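Local coordinates for protein ADP-ribosylating toxin CARDS (Mycoplasma pneumoniae, PDB 4TLV) that transfers ADP-ribose from NAD(+) to multiple target proteins in vitro and, as the main virulence factor of the bacterium, causes vacuolization of mammalian cells, at residues A[91-94]-A[95-99]; A[447-451]-A[452-456]; A[474-477]-A[478-481]. One frame throughout, in Å; residues are numbered along the deposited sequence.

Overall arrangement
Each of the three contacts is local, made within one continuous run of chain, so they follow in series and none nests in or crosses another. Contact 1 comes first, capping and forming the opening turns of helix 92-104 in the mono-ADP-ribosyltransferase domain. Contact 2 closes the hairpin 448-450/453-457 early in the D3 domain, a beta-trefoil, and contact 3 closes the turn between strands 473-476 and 481-485 of the same domain. Contacts 1 and 3 meet at the domain interface, where Arg-93 NH2 packs 3.8 Å from Leu-477 CD2 and Arg-126 bonds to residues of both. Contact 2 stands apart, its centre about 27 Å from that of contact 1 and about 24 Å from that of contact 3.

Contact 1. Residues A[91-94]-A[95-99]; sequences NARA and TGENL. With ACT (acetate ion), chain N.
Thr-95 grips the carbonyl of Asn-91 twice: OG1 donates to Asn-91 O at 2.8 Å, and Thr-95 N reaches that same oxygen from the opposite face of the carbonyl plane. The hydroxyl lies beside its own backbone N (chi1 -67°), turned back toward the preceding residues, and also bonds to Trp-197 N. This is the tight side of the helix, where Ala-92 packs on Ile-39 and Thr-95 on Phe-35 of helix 35-40; small side chains suit so close an approach. Asn-91 is the N-cap of helix 92-104. Its OD1 takes the N-H of Ala-94 in the plane of the amide carbonyl, 2.8 Å between Asn-91 OD1 and Ala-94 N, a task suited to asparagine's short polar arm. The other side is polar and hydrated, with Glu-97 partly exposed, and holds a water and an acetate probably left from crystallisation. Arg-93 and Glu-97, one turn apart, lie side by side; Arg-93 NH1 meets Glu-97 OE2 in a salt bridge of 3.1 Å, the guanidinium and carboxylate planes standing 80° apart. A water bridges both groups to Arg-93 O, and the acetate accepts from both terminal nitrogens of the arginine. Arg-93 NE donates to O of Phe-591, the C-terminal residue, while Glu-97 OE1 pairs with Arg-126.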
ATOM      1  N   ASN A  91      -0.317 -10.551   9.216  1.00  8.97           N
ATOM      2  CA  ASN A  91      -0.624  -9.362   8.409  1.00  9.93           C
ATOM      3  C   ASN A  91      -2.005  -8.752   8.713  1.00 10.95           C
ATOM      4  O   ASN A  91      -3.034  -9.441   8.638  1.00  9.88           O
ATOM      5  CB  ASN A  91      -0.513  -9.682   6.914  1.00  9.28           C
ATOM      6  CG  ASN A  91      -0.694  -8.442   6.055  1.00 10.39           C
ATOM      7  OD1 ASN A  91      -1.782  -8.170   5.592  1.00 11.35           O
ATOM      8  ND2 ASN A  91       0.382  -7.660   5.884  1.00  9.84           N
ATOM      9  N   ALA A  92      -2.032  -7.460   9.046  1.00  8.31           N
ATOM     10  CA  ALA A  92      -3.292  -6.818   9.419  1.00  9.52           C
ATOM     11  C   ALA A  92      -4.278  -6.816   8.252  1.00 12.30           C
ATOM     12  O   ALA A  92      -5.454  -7.186   8.418  1.00  9.87           O
ATOM     13  CB  ALA A  92      -3.053  -5.383   9.953  1.00  8.89           C
ATOM     14  N   ARG A  93      -3.825  -6.411   7.064  1.00  8.73           N
ATOM     15  CA  ARG A  93      -4.760  -6.358   5.923  1.00 11.31           C
ATOM     16  C   ARG A  93      -5.373  -7.735   5.578  1.00  9.57           C
ATOM     17  O   ARG A  93      -6.589  -7.846   5.402  1.00 11.44           O
ATOM     18  CB  ARG A  93      -4.120  -5.715   4.673  1.00 12.13           C
ATOM     19  CG  ARG A  93      -4.175  -4.159   4.686  1.00 13.28           C
ATOM     20  CD  ARG A  93      -5.377  -3.611   3.876  1.00 12.73           C
ATOM     21  NE  ARG A  93      -5.181  -3.927   2.470  1.00 16.76           N
ATOM     22  CZ  ARG A  93      -5.904  -4.792   1.767  1.00 20.32           C
ATOM     23  NH1 ARG A  93      -6.949  -5.402   2.314  1.00 17.95           N
ATOM     24  NH2 ARG A  93      -5.578  -5.035   0.502  1.00 17.35           N
ATOM     25  N   ALA A  94      -4.539  -8.771   5.496  1.00 10.17           N
ATOM     26  CA  ALA A  94      -5.026 -10.094   5.135  1.00  9.26           C
ATOM     27  C   ALA A  94      -5.982 -10.611   6.213  1.00 10.47           C
ATOM     28  O   ALA A  94      -6.979 -11.283   5.920  1.00 10.81           O
ATOM     29  CB  ALA A  94      -3.849 -11.067   4.949  1.00 11.37           C
ATOM     30  N   THR A  95      -5.654 -10.316   7.467  1.00 10.16           N
ATOM     31  CA  THR A  95      -6.513 -10.702   8.578  1.00 12.04           C
ATOM     32  C   THR A  95      -7.898 -10.071   8.394  1.00 10.37           C
ATOM     33  O   THR A  95      -8.928 -10.731   8.569  1.00 11.92           O
ATOM     34  CB  THR A  95      -5.888 -10.303   9.948  1.00 11.39           C
ATOM     35  OG1 THR A  95      -4.700 -11.075  10.169  1.00  9.12           O
ATOM     36  CG2 THR A  95      -6.874 -10.562  11.107  1.00 12.95           C
ATOM     37  N   GLY A  96      -7.922  -8.794   8.019  1.00 11.79           N
ATOM     38  CA  GLY A  96      -9.168  -8.082   7.795  1.00 11.83           C
ATOM     39  C   GLY A  96      -9.959  -8.649   6.628  1.00 13.09           C
ATOM     40  O   GLY A  96     -11.171  -8.791   6.714  1.00 13.24           O
ATOM     41  N   GLU A  97      -9.283  -8.990   5.538  1.00  9.05           N
ATOM     42  CA  GLU A  97      -9.980  -9.555   4.382  1.00 12.46           C
ATOM     43  C   GLU A  97     -10.632 -10.905   4.701  1.00 12.45           C
ATOM     44  O   GLU A  97     -11.704 -11.246   4.183  1.00 10.26           O
ATOM     45  CB  GLU A  97      -9.024  -9.732   3.210  1.00 12.17           C
ATOM     46  CG  GLU A  97      -8.510  -8.410   2.632  1.00 14.52           C
ATOM     47  CD  GLU A  97      -9.634  -7.484   2.228  1.00 16.76           C
ATOM     48  OE1 GLU A  97     -10.386  -7.824   1.275  1.00 19.23           O
ATOM     49  OE2 GLU A  97      -9.774  -6.416   2.865  1.00 17.35           O
ATOM     50  N   ASN A  98      -9.960 -11.690   5.528  1.00 10.42           N
ATOM     51  CA  ASN A  98     -10.490 -12.974   5.948  1.00 11.53           C
ATOM     52  C   ASN A  98     -11.766 -12.760   6.769  1.00 10.85           C
ATOM     53  O   ASN A  98     -12.780 -13.442   6.562  1.00 12.21           O
ATOM     54  CB  ASN A  98      -9.421 -13.776   6.729  1.00 10.97           C
ATOM     55  CG  ASN A  98      -9.861 -15.199   7.029  1.00 12.33           C
ATOM     56  OD1 ASN A  98     -10.134 -15.978   6.120  1.00 13.00           O
ATOM     57  ND2 ASN A  98      -9.946 -15.538   8.317  1.00  9.68           N
ATOM     58  N   LEU A  99     -11.725 -11.792   7.672  1.00 11.21           N
ATOM     59  CA  LEU A  99     -12.892 -11.443   8.487  1.00 12.48           C
ATOM     60  C   LEU A  99     -14.062 -10.935   7.628  1.00 14.89           C
ATOM     61  O   LEU A  99     -15.220 -11.273   7.883  1.00 15.09           O
ATOM     62  CB  LEU A  99     -12.516 -10.433   9.580  1.00 12.29           C
ATOM     63  CG  LEU A  99     -11.568 -10.965  10.667  1.00 14.21           C
ATOM     64  CD1 LEU A  99     -11.292  -9.900  11.693  1.00 16.21           C
ATOM     65  CD2 LEU A  99     -12.131 -12.223  11.342  1.00 16.05           C
TER
HETATM   66  C   ACT N 608      -8.189  -7.295  -1.346  0.65 20.21           C
HETATM   67  O   ACT N 608      -7.523  -6.857  -0.384  0.65 22.05           O
HETATM   68  OXT ACT N 608      -9.176  -8.023  -1.066  0.65 19.31           O
HETATM   69  CH3 ACT N 608      -7.804  -6.964  -2.756  0.65 15.76           C
HETATM   70  O   HOH W   1      -8.257  -5.465   4.797  1.00 17.76           O

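Contact 2. Residues A[447-451]-A[452-456]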
ATOM      1  N   GLY A 447      -7.012 -14.586 -13.227  1.00 16.21           N
ATOM      2  CA  GLY A 447      -6.894 -15.525 -14.329  1.00 15.73           C
ATOM      3  C   GLY A 447      -7.321 -16.903 -13.871  1.00 15.50           C
ATOM      4  O   GLY A 447      -7.838 -17.069 -12.775  1.00 15.33           O
ATOM      5  N   TRP A 448      -7.122 -17.889 -14.728  1.00 13.78           N
ATOM      6  CA  TRP A 448      -7.290 -19.263 -14.303  1.00 17.40           C
ATOM      7  C   TRP A 448      -6.228 -20.132 -14.942  1.00 17.46           C
ATOM      8  O   TRP A 448      -5.523 -19.689 -15.852  1.00 19.08           O
ATOM      9  CB  TRP A 448      -8.721 -19.779 -14.519  1.00 18.06           C
ATOM     10  CG  TRP A 448      -9.257 -19.796 -15.938  1.00 18.57           C
ATOM     11  CD1 TRP A 448      -9.762 -18.733 -16.640  1.00 18.09           C
ATOM     12  CD2 TRP A 448      -9.404 -20.946 -16.791  1.00 15.45           C
ATOM     13  NE1 TRP A 448     -10.202 -19.150 -17.885  1.00 21.08           N
ATOM     14  CE2 TRP A 448      -9.993 -20.502 -18.000  1.00 20.21           C
ATOM     15  CE3 TRP A 448      -9.099 -22.310 -16.644  1.00 24.06           C
ATOM     16  CZ2 TRP A 448     -10.271 -21.369 -19.064  1.00 23.46           C
ATOM     17  CZ3 TRP A 448      -9.379 -23.175 -17.706  1.00 26.99           C
ATOM     18  CH2 TRP A 448      -9.959 -22.698 -18.900  1.00 24.44           C
ATOM     19  N   TYR A 449      -6.102 -21.355 -14.436  1.00 15.89           N
ATOM     20  CA  TYR A 449      -5.005 -22.237 -14.777  1.00 18.51           C
ATOM     21  C   TYR A 449      -5.559 -23.623 -15.056  1.00 18.62           C
ATOM     22  O   TYR A 449      -6.431 -24.108 -14.341  1.00 18.13           O
ATOM     23  CB  TYR A 449      -4.059 -22.306 -13.587  1.00 17.32           C
ATOM     24  CG  TYR A 449      -2.866 -23.194 -13.742  1.00 20.84           C
ATOM     25  CD1 TYR A 449      -1.721 -22.748 -14.392  1.00 23.85           C
ATOM     26  CD2 TYR A 449      -2.856 -24.474 -13.197  1.00 20.08           C
ATOM     27  CE1 TYR A 449      -0.614 -23.554 -14.502  1.00 21.62           C
ATOM     28  CE2 TYR A 449      -1.757 -25.283 -13.309  1.00 24.04           C
ATOM     29  CZ  TYR A 449      -0.639 -24.825 -13.957  1.00 24.03           C
ATOM     30  OH  TYR A 449       0.456 -25.653 -14.056  1.00 25.20           O
ATOM     31  N   TRP A 450      -5.066 -24.251 -16.107  1.00 21.43           N
ATOM     32  CA  TRP A 450      -5.522 -25.593 -16.432  1.00 24.78           C
ATOM     33  C   TRP A 450      -4.415 -26.376 -17.097  1.00 25.02           C
ATOM     34  O   TRP A 450      -3.930 -26.011 -18.165  1.00 21.32           O
ATOM     35  CB  TRP A 450      -6.780 -25.560 -17.308  1.00 31.17           C
ATOM     36  CG  TRP A 450      -7.379 -26.930 -17.487  1.00 36.81           C
ATOM     37  CD1 TRP A 450      -7.453 -27.653 -18.646  1.00 37.76           C
ATOM     38  CD2 TRP A 450      -7.945 -27.761 -16.459  1.00 39.32           C
ATOM     39  NE1 TRP A 450      -8.043 -28.871 -18.407  1.00 40.45           N
ATOM     40  CE2 TRP A 450      -8.351 -28.966 -17.074  1.00 42.28           C
ATOM     41  CE3 TRP A 450      -8.145 -27.603 -15.079  1.00 42.41           C
ATOM     42  CZ2 TRP A 450      -8.957 -30.008 -16.356  1.00 40.42           C
ATOM     43  CZ3 TRP A 450      -8.744 -28.638 -14.366  1.00 42.77           C
ATOM     44  CH2 TRP A 450      -9.146 -29.826 -15.011  1.00 42.44           C
ATOM     45  N   ARG A 451      -3.976 -27.431 -16.416  1.00 26.06           N
ATOM     46  CA  ARG A 451      -3.009 -28.369 -16.969  1.00 29.37           C
ATOM     47  C   ARG A 451      -1.739 -27.709 -17.489  1.00 27.35           C
ATOM     48  O   ARG A 451      -1.218 -28.090 -18.538  1.00 29.42           O
ATOM     49  CB  ARG A 451      -3.665 -29.215 -18.064  1.00 32.65           C
ATOM     50  CG  ARG A 451      -4.742 -30.151 -17.532  1.00 40.51           C
ATOM     51  CD  ARG A 451      -5.420 -30.938 -18.650  1.00 49.92           C
ATOM     52  NE  ARG A 451      -4.476 -31.720 -19.452  1.00 65.26           N
ATOM     53  CZ  ARG A 451      -4.054 -32.943 -19.137  1.00 66.70           C
ATOM     54  NH1 ARG A 451      -4.481 -33.524 -18.022  1.00 62.30           N
ATOM     55  NH2 ARG A 451      -3.201 -33.582 -19.934  1.00 56.88           N
ATOM     56  N   GLY A 452      -1.244 -26.714 -16.761  1.00 23.66           N
ATOM     57  CA  GLY A 452      -0.005 -26.059 -17.128  1.00 25.95           C
ATOM     58  C   GLY A 452      -0.164 -24.799 -17.961  1.00 20.81           C
ATOM     59  O   GLY A 452       0.807 -24.078 -18.186  1.00 23.63           O
ATOM     60  N   TYR A 453      -1.382 -24.531 -18.415  1.00 18.51           N
ATOM     61  CA  TYR A 453      -1.652 -23.347 -19.230  1.00 19.47           C
ATOM     62  C   TYR A 453      -2.399 -22.257 -18.459  1.00 17.12           C
ATOM     63  O   TYR A 453      -3.346 -22.543 -17.727  1.00 17.51           O
ATOM     64  CB  TYR A 453      -2.464 -23.730 -20.477  1.00 19.37           C
ATOM     65  CG  TYR A 453      -1.726 -24.672 -21.402  1.00 19.22           C
ATOM     66  CD1 TYR A 453      -0.744 -24.202 -22.265  1.00 21.28           C
ATOM     67  CD2 TYR A 453      -1.991 -26.037 -21.391  1.00 21.97           C
ATOM     68  CE1 TYR A 453      -0.058 -25.064 -23.111  1.00 22.85           C
ATOM     69  CE2 TYR A 453      -1.314 -26.902 -22.237  1.00 23.42           C
ATOM     70  CZ  TYR A 453      -0.350 -26.409 -23.090  1.00 20.73           C
ATOM     71  OH  TYR A 453       0.320 -27.270 -23.930  1.00 25.63           O
ATOM     72  N   TYR A 454      -1.990 -21.008 -18.657  1.00 18.41           N
ATOM     73  CA  TYR A 454      -2.708 -19.865 -18.086  1.00 18.75           C
ATOM     74  C   TYR A 454      -3.760 -19.271 -19.020  1.00 20.09           C
ATOM     75  O   TYR A 454      -3.568 -19.202 -20.239  1.00 21.02           O
ATOM     76  CB  TYR A 454      -1.717 -18.764 -17.688  1.00 19.12           C
ATOM     77  CG  TYR A 454      -0.781 -19.172 -16.582  1.00 22.13           C
ATOM     78  CD1 TYR A 454       0.340 -19.943 -16.849  1.00 23.72           C
ATOM     79  CD2 TYR A 454      -1.029 -18.803 -15.265  1.00 23.26           C
ATOM     80  CE1 TYR A 454       1.201 -20.325 -15.843  1.00 31.39           C
ATOM     81  CE2 TYR A 454      -0.168 -19.181 -14.242  1.00 28.05           C
ATOM     82  CZ  TYR A 454       0.942 -19.943 -14.537  1.00 32.04           C
ATOM     83  OH  TYR A 454       1.804 -20.321 -13.531  1.00 37.00           O
ATOM     84  N   TYR A 455      -4.857 -18.815 -18.431  1.00 16.60           N
ATOM     85  CA  TYR A 455      -5.902 -18.110 -19.154  1.00 18.07           C
ATOM     86  C   TYR A 455      -6.238 -16.786 -18.489  1.00 19.11           C
ATOM     87  O   TYR A 455      -6.089 -16.627 -17.277  1.00 16.80           O
ATOM     88  CB  TYR A 455      -7.161 -18.950 -19.215  1.00 19.28           C
ATOM     89  CG  TYR A 455      -6.972 -20.230 -20.005  1.00 24.28           C
ATOM     90  CD1 TYR A 455      -6.448 -21.365 -19.402  1.00 21.99           C
ATOM     91  CD2 TYR A 455      -7.317 -20.293 -21.353  1.00 25.29           C
ATOM     92  CE1 TYR A 455      -6.272 -22.554 -20.121  1.00 25.46           C
ATOM     93  CE2 TYR A 455      -7.147 -21.474 -22.085  1.00 24.77           C
ATOM     94  CZ  TYR A 455      -6.631 -22.591 -21.464  1.00 29.42           C
ATOM     95  OH  TYR A 455      -6.462 -23.751 -22.191  1.00 35.81           O
ATOM     96  N   THR A 456      -6.734 -15.860 -19.297  1.00 18.66           N
ATOM     97  CA  THR A 456      -7.051 -14.508 -18.858  1.00 15.91           C
ATOM     98  C   THR A 456      -8.469 -14.151 -19.327  1.00 19.33           C
ATOM     99  O   THR A 456      -8.912 -14.591 -20.395  1.00 20.40           O
ATOM    100  CB  THR A 456      -6.000 -13.506 -19.401  1.00 19.21           C
ATOM    101  OG1 THR A 456      -6.159 -12.235 -18.762  1.00 21.61           O
ATOM    102  CG2 THR A 456      -6.132 -13.338 -20.925  1.00 22.78           C
TER
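Strands 448-450 and 453-456 run antiparallel as a tight hairpin, with Trp-448/Tyr-455 and Trp-450/Tyr-453 as hydrogen-bonded pairs, Tyr-449/Tyr-454 as the non-hydrogen-bonded pair between them, and a type I' turn from Trp-450 to Tyr-453 at the end. The turn needs left-handed backbone angles at both inner positions, and glycine takes the second, Gly-452, where a CB would be pressed against the carbonyl oxygen of Arg-451. The aromatic residues sort onto two faces. On one, Trp-448 and Tyr-455 form an offset stack, the indole six-membered ring and the phenol ring lying 4.1 Å apart between centroids with their planes only 10° from parallel. Trp-448 CG sits between its backbone N and carbonyl carbon (chi1 61°), which lays the indole across the neighbouring strand and brings Tyr-455 CB over its five-membered ring, a CH-pi contact of 3.5 Å from CB to the ring centroid. A broad, flat indole suits this place because it can receive the phenol and its CB together. Trp-450 adds its CB beside Tyr-455, 4.1 Å from CE1 of that ring. The opposite face holds Tyr-449 and Tyr-454 in a T-shaped pair: the edge of Tyr-449 points at the face of Tyr-454, with Tyr-449 CD1 3.9 Å from Tyr-454 CZ and the planes 68° apart. Tyr-449 also reaches forward over the turn, its OH 3.1 Å from Gly-452 CA. Ser-463 OG binds Trp-448 NE1, and Trp-567 meets that indole at a steep angle. Tyr-449 and Tyr-454 rest on Leu-541 and on Leu-583 of strand 578-583, Lys-467 makes a cation-pi contact with Tyr-454, and strand 463-464 extends the hairpin beyond 453-457.

Contact 3. Residues A[474-477]-A[478-481]; sequences FYDL and KTSK
Asp-476 lays its carboxylate over the turn that follows it, touching Lys-478 and Thr-479. A chi1 of 173°, with CG anti to the backbone N, carries the carboxylate forward over the turn, where Asp-476 OD1 accepts from Lys-478 N at 3.1 Å, an Asx turn in which the donor stands well above the carboxylate plane. Asp-476 OD2 takes the hydroxyl of Thr-479, 2.6 Å from Thr-479 OG1. Thr-479 OG1 in turn accepts from Lys-481 NZ at 2.8 Å, so threonine, both donor and acceptor, relays between acid and amine; the lysine charge, also held by the carbonyls of Glu-518 and Met-516, would help to stabilise the carboxylate. The backbone closes the same loop: Asp-476 O receives Ser-480 N at 2.8 Å, nearly in line with the C=O, and at longer range Thr-479 N, from above the carbonyl plane, while Asp-476 N donates to Lys-481 O at 2.9 Å. Tyr-475 places its ring alongside Ser-480. Both hydroxyls bond to Arg-126 from helix 115-126 of the transferase domain, with further partners in Trp-526 O for the tyrosine and Tyr-549 for the serine. Strand 473-476 lies between strands 441-443 and 481-485 of the trefoil, with Asp-476 packed on Phe-441 and Phe-483 and Leu-477 on Val-442.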
ATOM      1  N   PHE A 474      -8.050  -4.990 -11.759  1.00 11.59           N
ATOM      2  CA  PHE A 474      -7.879  -4.346 -10.466  1.00 13.18           C
ATOM      3  C   PHE A 474      -9.068  -4.546  -9.560  1.00 12.29           C
ATOM      4  O   PHE A 474     -10.179  -4.818 -10.009  1.00 12.45           O
ATOM      5  CB  PHE A 474      -7.717  -2.837 -10.661  1.00 11.63           C
ATOM      6  CG  PHE A 474      -6.511  -2.455 -11.464  1.00 13.93           C
ATOM      7  CD1 PHE A 474      -6.586  -2.386 -12.848  1.00 13.72           C
ATOM      8  CD2 PHE A 474      -5.307  -2.150 -10.841  1.00 12.76           C
ATOM      9  CE1 PHE A 474      -5.493  -2.019 -13.601  1.00 12.81           C
ATOM     10  CE2 PHE A 474      -4.202  -1.783 -11.597  1.00 13.25           C
ATOM     11  CZ  PHE A 474      -4.307  -1.710 -12.988  1.00 12.39           C
ATOM     12  N   TYR A 475      -8.818  -4.392  -8.264  1.00 11.97           N
ATOM     13  CA  TYR A 475      -9.878  -4.401  -7.276  1.00 11.17           C
ATOM     14  C   TYR A 475      -9.841  -3.066  -6.552  1.00 12.28           C
ATOM     15  O   TYR A 475      -8.791  -2.672  -6.043  1.00 13.08           O
ATOM     16  CB  TYR A 475      -9.616  -5.547  -6.311  1.00 13.24           C
ATOM     17  CG  TYR A 475     -10.665  -5.793  -5.243  1.00 16.60           C
ATOM     18  CD1 TYR A 475     -11.875  -6.404  -5.546  1.00 14.71           C
ATOM     19  CD2 TYR A 475     -10.409  -5.490  -3.919  1.00 21.61           C
ATOM     20  CE1 TYR A 475     -12.821  -6.674  -4.550  1.00 15.38           C
ATOM     21  CE2 TYR A 475     -11.338  -5.761  -2.921  1.00 23.63           C
ATOM     22  CZ  TYR A 475     -12.545  -6.355  -3.241  1.00 18.89           C
ATOM     23  OH  TYR A 475     -13.449  -6.626  -2.226  1.00 15.76           O
ATOM     24  N   ASP A 476     -10.962  -2.351  -6.543  1.00 10.06           N
ATOM     25  CA  ASP A 476     -11.027  -1.055  -5.866  1.00 10.33           C
ATOM     26  C   ASP A 476     -11.380  -1.261  -4.407  1.00 14.38           C
ATOM     27  O   ASP A 476     -12.507  -1.621  -4.089  1.00 13.49           O
ATOM     28  CB  ASP A 476     -12.072  -0.140  -6.498  1.00 13.84           C
ATOM     29  CG  ASP A 476     -12.267   1.131  -5.699  1.00 17.39           C
ATOM     30  OD1 ASP A 476     -11.296   1.579  -5.035  1.00 14.94           O
ATOM     31  OD2 ASP A 476     -13.392   1.658  -5.696  1.00 19.09           O
ATOM     32  N   LEU A 477     -10.420  -1.032  -3.516  1.00 12.98           N
ATOM     33  CA  LEU A 477     -10.658  -1.264  -2.088  1.00 13.70           C
ATOM     34  C   LEU A 477     -11.717  -0.342  -1.490  1.00 14.24           C
ATOM     35  O   LEU A 477     -12.279  -0.653  -0.443  1.00 16.55           O
ATOM     36  CB  LEU A 477      -9.349  -1.119  -1.309  1.00 12.35           C
ATOM     37  CG  LEU A 477      -8.321  -2.221  -1.569  1.00 15.33           C
ATOM     38  CD1 LEU A 477      -6.953  -1.793  -1.013  1.00 12.95           C
ATOM     39  CD2 LEU A 477      -8.775  -3.580  -0.975  1.00 12.95           C
ATOM     40  N   LYS A 478     -11.965   0.813  -2.109  1.00 12.25           N
ATOM     41  CA  LYS A 478     -12.988   1.710  -1.562  1.00 15.46           C
ATOM     42  C   LYS A 478     -14.392   1.124  -1.686  1.00 16.23           C
ATOM     43  O   LYS A 478     -15.215   1.289  -0.798  1.00 19.56           O
ATOM     44  CB  LYS A 478     -12.972   3.085  -2.244  1.00 18.89           C
ATOM     45  CG  LYS A 478     -11.812   3.983  -1.864  1.00 21.52           C
ATOM     46  CD  LYS A 478     -11.878   5.326  -2.628  1.00 26.51           C
ATOM     47  CE  LYS A 478     -12.783   6.324  -1.936  1.00 27.35           C
ATOM     48  NZ  LYS A 478     -12.742   7.668  -2.606  1.00 30.66           N
ATOM     49  N   THR A 479     -14.656   0.457  -2.800  1.00 12.81           N
ATOM     50  CA  THR A 479     -16.017   0.064  -3.159  1.00 15.84           C
ATOM     51  C   THR A 479     -16.202  -1.436  -3.388  1.00 16.48           C
ATOM     52  O   THR A 479     -17.321  -1.874  -3.597  1.00 13.87           O
ATOM     53  CB  THR A 479     -16.484   0.768  -4.446  1.00 17.01           C
ATOM     54  OG1 THR A 479     -15.647   0.369  -5.537  1.00 13.45           O
ATOM     55  CG2 THR A 479     -16.444   2.306  -4.295  1.00 18.31           C
ATOM     56  N   SER A 480     -15.109  -2.198  -3.356  1.00 12.30           N
ATOM     57  CA  SER A 480     -15.118  -3.644  -3.630  1.00 15.64           C
ATOM     58  C   SER A 480     -15.498  -4.020  -5.064  1.00 15.38           C
ATOM     59  O   SER A 480     -15.945  -5.140  -5.309  1.00 13.35           O
ATOM     60  CB  SER A 480     -16.035  -4.399  -2.642  1.00 15.13           C
ATOM     61  OG  SER A 480     -15.625  -4.216  -1.293  1.00 15.46           O
ATOM     62  N   LYS A 481     -15.327  -3.102  -6.012  1.00 13.66           N
ATOM     63  CA  LYS A 481     -15.588  -3.428  -7.414  1.00 15.04           C
ATOM     64  C   LYS A 481     -14.336  -4.010  -8.084  1.00 12.82           C
ATOM     65  O   LYS A 481     -13.199  -3.784  -7.632  1.00 13.55           O
ATOM     66  CB  LYS A 481     -16.120  -2.200  -8.178  1.00 14.02           C
ATOM     67  CG  LYS A 481     -17.430  -1.636  -7.621  1.00 15.18           C
ATOM     68  CD  LYS A 481     -18.112  -0.701  -8.618  1.00 14.99           C
ATOM     69  CE  LYS A 481     -17.299   0.569  -8.812  1.00 15.69           C
ATOM     70  NZ  LYS A 481     -17.297   1.351  -7.546  1.00 17.60           N
TER